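Local coordinates for pumilio domain-containing protein C56F2.08c (Schizosaccharomyces pombe, PDB 6NWW) that probably binds AU-rich regions in the 3' untranslated parts of messenger RNAs, this piece being its N-terminal RNA recognition motif, at residues S9-G14 and N40-S45. Residues are numbered along the deposited sequence; the frame is centred on the assembly and turned at random.
Sequences SNLPVG and NSAIVS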
ATOM      1  N   SER A   9       0.558   1.708   8.262  1.00 13.61           N
ATOM      2  CA  SER A   9       0.709   3.153   8.347  1.00 13.38           C
ATOM      3  C   SER A   9       1.012   3.547   9.790  1.00 14.62           C
ATOM      4  O   SER A   9       1.045   2.706  10.695  1.00 18.16           O
ATOM      5  CB  SER A   9      -0.543   3.869   7.822  1.00 15.53           C
ATOM      6  OG  SER A   9      -1.688   3.538   8.590  1.00 17.54           O
ATOM      7  N   ASN A  10       1.242   4.846   9.997  1.00 13.98           N
ATOM      8  CA  ASN A  10       1.608   5.390  11.306  1.00 18.81           C
ATOM      9  C   ASN A  10       2.918   4.798  11.818  1.00 16.04           C
ATOM     10  O   ASN A  10       3.103   4.616  13.022  1.00 15.20           O
ATOM     11  CB  ASN A  10       0.490   5.180  12.332  1.00 27.99           C
ATOM     12  CG  ASN A  10       0.421   6.293  13.348  1.00 42.18           C
ATOM     13  OD1 ASN A  10       0.833   6.126  14.500  1.00 45.80           O
ATOM     14  ND2 ASN A  10      -0.101   7.442  12.930  1.00 45.18           N
ATOM     15  N   LEU A  11       3.831   4.472  10.909  1.00 15.85           N
ATOM     16  CA  LEU A  11       5.158   4.064  11.320  1.00 15.16           C
ATOM     17  C   LEU A  11       5.851   5.234  12.011  1.00 16.20           C
ATOM     18  O   LEU A  11       5.603   6.394  11.678  1.00 16.35           O
ATOM     19  CB  LEU A  11       5.987   3.619  10.119  1.00 18.23           C
ATOM     20  CG  LEU A  11       5.488   2.463   9.250  1.00 22.32           C
ATOM     21  CD1 LEU A  11       6.300   2.379   7.961  1.00 11.25           C
ATOM     22  CD2 LEU A  11       5.562   1.153  10.024  1.00 18.09           C
ATOM     23  N   PRO A  12       6.698   4.964  13.002  1.00 18.33           N
ATOM     24  CA  PRO A  12       7.585   6.024  13.492  1.00 18.87           C
ATOM     25  C   PRO A  12       8.405   6.563  12.331  1.00 18.91           C
ATOM     26  O   PRO A  12       8.808   5.816  11.437  1.00 16.20           O
ATOM     27  CB  PRO A  12       8.461   5.313  14.531  1.00 16.78           C
ATOM     28  CG  PRO A  12       7.648   4.132  14.967  1.00 20.64           C
ATOM     29  CD  PRO A  12       6.849   3.709  13.754  1.00 13.78           C
ATOM     30  N   VAL A  13       8.605   7.883  12.322  1.00 23.07           N
ATOM     31  CA  VAL A  13       9.417   8.490  11.277  1.00 22.56           C
ATOM     32  C   VAL A  13      10.789   7.842  11.281  1.00 20.70           C
ATOM     33  O   VAL A  13      11.398   7.643  12.340  1.00 23.90           O
ATOM     34  CB  VAL A  13       9.505  10.010  11.483  1.00 27.86           C
ATOM     35  CG1 VAL A  13      10.471  10.630  10.480  1.00 30.25           C
ATOM     36  CG2 VAL A  13       8.130  10.639  11.370  1.00 29.62           C
ATOM     37  N   GLY A  14      11.263   7.465  10.098  1.00 22.87           N
ATOM     38  CA  GLY A  14      12.584   6.899   9.950  1.00 27.90           C
ATOM     39  C   GLY A  14      12.661   5.397  10.099  1.00 29.53           C
ATOM     40  O   GLY A  14      13.767   4.845  10.031  1.00 34.03           O
ATOM     41  N   ASN A  40       5.108   7.713   5.939  1.00 17.67           N
ATOM     42  CA  ASN A  40       5.322   6.893   7.133  1.00 17.69           C
ATOM     43  C   ASN A  40       4.531   5.588   7.040  1.00 16.69           C
ATOM     44  O   ASN A  40       3.865   5.162   7.986  1.00 13.04           O
ATOM     45  CB  ASN A  40       4.967   7.674   8.403  1.00 17.32           C
ATOM     46  CG  ASN A  40       5.827   8.918   8.579  1.00 21.39           C
ATOM     47  OD1 ASN A  40       7.055   8.849   8.526  1.00 24.17           O
ATOM     48  ND2 ASN A  40       5.184  10.062   8.780  1.00 19.74           N
ATOM     49  N   SER A  41       4.622   4.948   5.872  1.00 13.60           N
ATOM     50  CA  SER A  41       3.805   3.788   5.543  1.00 16.01           C
ATOM     51  C   SER A  41       4.655   2.738   4.840  1.00 11.75           C
ATOM     52  O   SER A  41       5.767   3.006   4.387  1.00 12.83           O
ATOM     53  CB  SER A  41       2.633   4.164   4.630  1.00 17.89           C
ATOM     54  OG  SER A  41       1.566   4.731   5.363  1.00 31.74           O
ATOM     55  N   ALA A  42       4.093   1.542   4.721  1.00 10.85           N
ATOM     56  CA  ALA A  42       4.749   0.447   4.024  1.00 15.44           C
ATOM     57  C   ALA A  42       3.684  -0.536   3.564  1.00 13.06           C
ATOM     58  O   ALA A  42       2.562  -0.552   4.077  1.00 11.14           O
ATOM     59  CB  ALA A  42       5.787  -0.252   4.910  1.00 15.93           C
ATOM     60  N   ILE A  43       4.048  -1.333   2.565  1.00 13.74           N
ATOM     61  CA  ILE A  43       3.251  -2.461   2.104  1.00 15.62           C
ATOM     62  C   ILE A  43       4.036  -3.721   2.436  1.00 14.61           C
ATOM     63  O   ILE A  43       5.219  -3.827   2.088  1.00 13.99           O
ATOM     64  CB  ILE A  43       2.960  -2.374   0.595  1.00 13.48           C
ATOM     65  CG1 ILE A  43       2.222  -1.077   0.253  1.00 12.40           C
ATOM     66  CG2 ILE A  43       2.180  -3.597   0.116  1.00 11.99           C
ATOM     67  CD1 ILE A  43       2.188  -0.788  -1.237  1.00 13.94           C
ATOM     68  N   VAL A  44       3.397  -4.661   3.128  1.00 11.51           N
ATOM     69  CA  VAL A  44       4.038  -5.917   3.500  1.00 13.49           C
ATOM     70  C   VAL A  44       3.215  -7.065   2.925  1.00 16.35           C
ATOM     71  O   VAL A  44       1.979  -7.056   2.996  1.00 19.08           O
ATOM     72  CB  VAL A  44       4.215  -6.048   5.026  1.00 20.83           C
ATOM     73  CG1 VAL A  44       4.779  -7.434   5.393  1.00 15.99           C
ATOM     74  CG2 VAL A  44       5.096  -4.941   5.595  1.00 28.12           C
ATOM     75  N   SER A  45       3.901  -8.035   2.325  1.00 15.42           N
ATOM     76  CA  SER A  45       3.255  -9.203   1.740  1.00 16.59           C
ATOM     77  C   SER A  45       3.727 -10.469   2.445  1.00 19.63           C
ATOM     78  O   SER A  45       4.931 -10.666   2.643  1.00 17.78           O
ATOM     79  CB  SER A  45       3.536  -9.301   0.240  1.00 16.72           C
ATOM     80  OG  SER A  45       4.902  -9.583   0.003  1.00 27.42           O
TER
HETATM   81  O   HOH W   1       1.142   6.937   8.151  1.00 19.86           O
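L11 lies with its side chain over the backbone of N40 and S41, CB and CG each 3.4 Å from N40 O. CG anti to the carbonyl carbon (chi1 -59°) and an extended chi2 send CD1 along the strand, past S41 C at 3.5 Å, to meet A42 CB. N40 O accepts a hydrogen bond from L11 N at 3.0 Å, bent to an N-H...O angle of 154°, with the donor tilted 26° from the carbonyl plane; a water accepting from N10 N donates a longer bond to N40 O. In this RNA recognition motif, 9-14 leads from central strand 5-9 to helix 17-24, whose I20 also packs on L11 and A42, while N40 and S41 form a G1 bulge facing L36 where strand 41-46 begins. The N40 side chain runs obliquely across V13, OD1 lying 3.5 Å from V13 CG2, and its CB is 3.6 Å from L11 O. Replacing N40 by an alanine would remove the carboxamide and is likely to leave V13 CG2 without the neighbour it now packs against, the backbone bond to L11 N being kept. S41 OG, which shares a hydrogen bond with Y7 OH, comes within 3.4 Å of S9 CB.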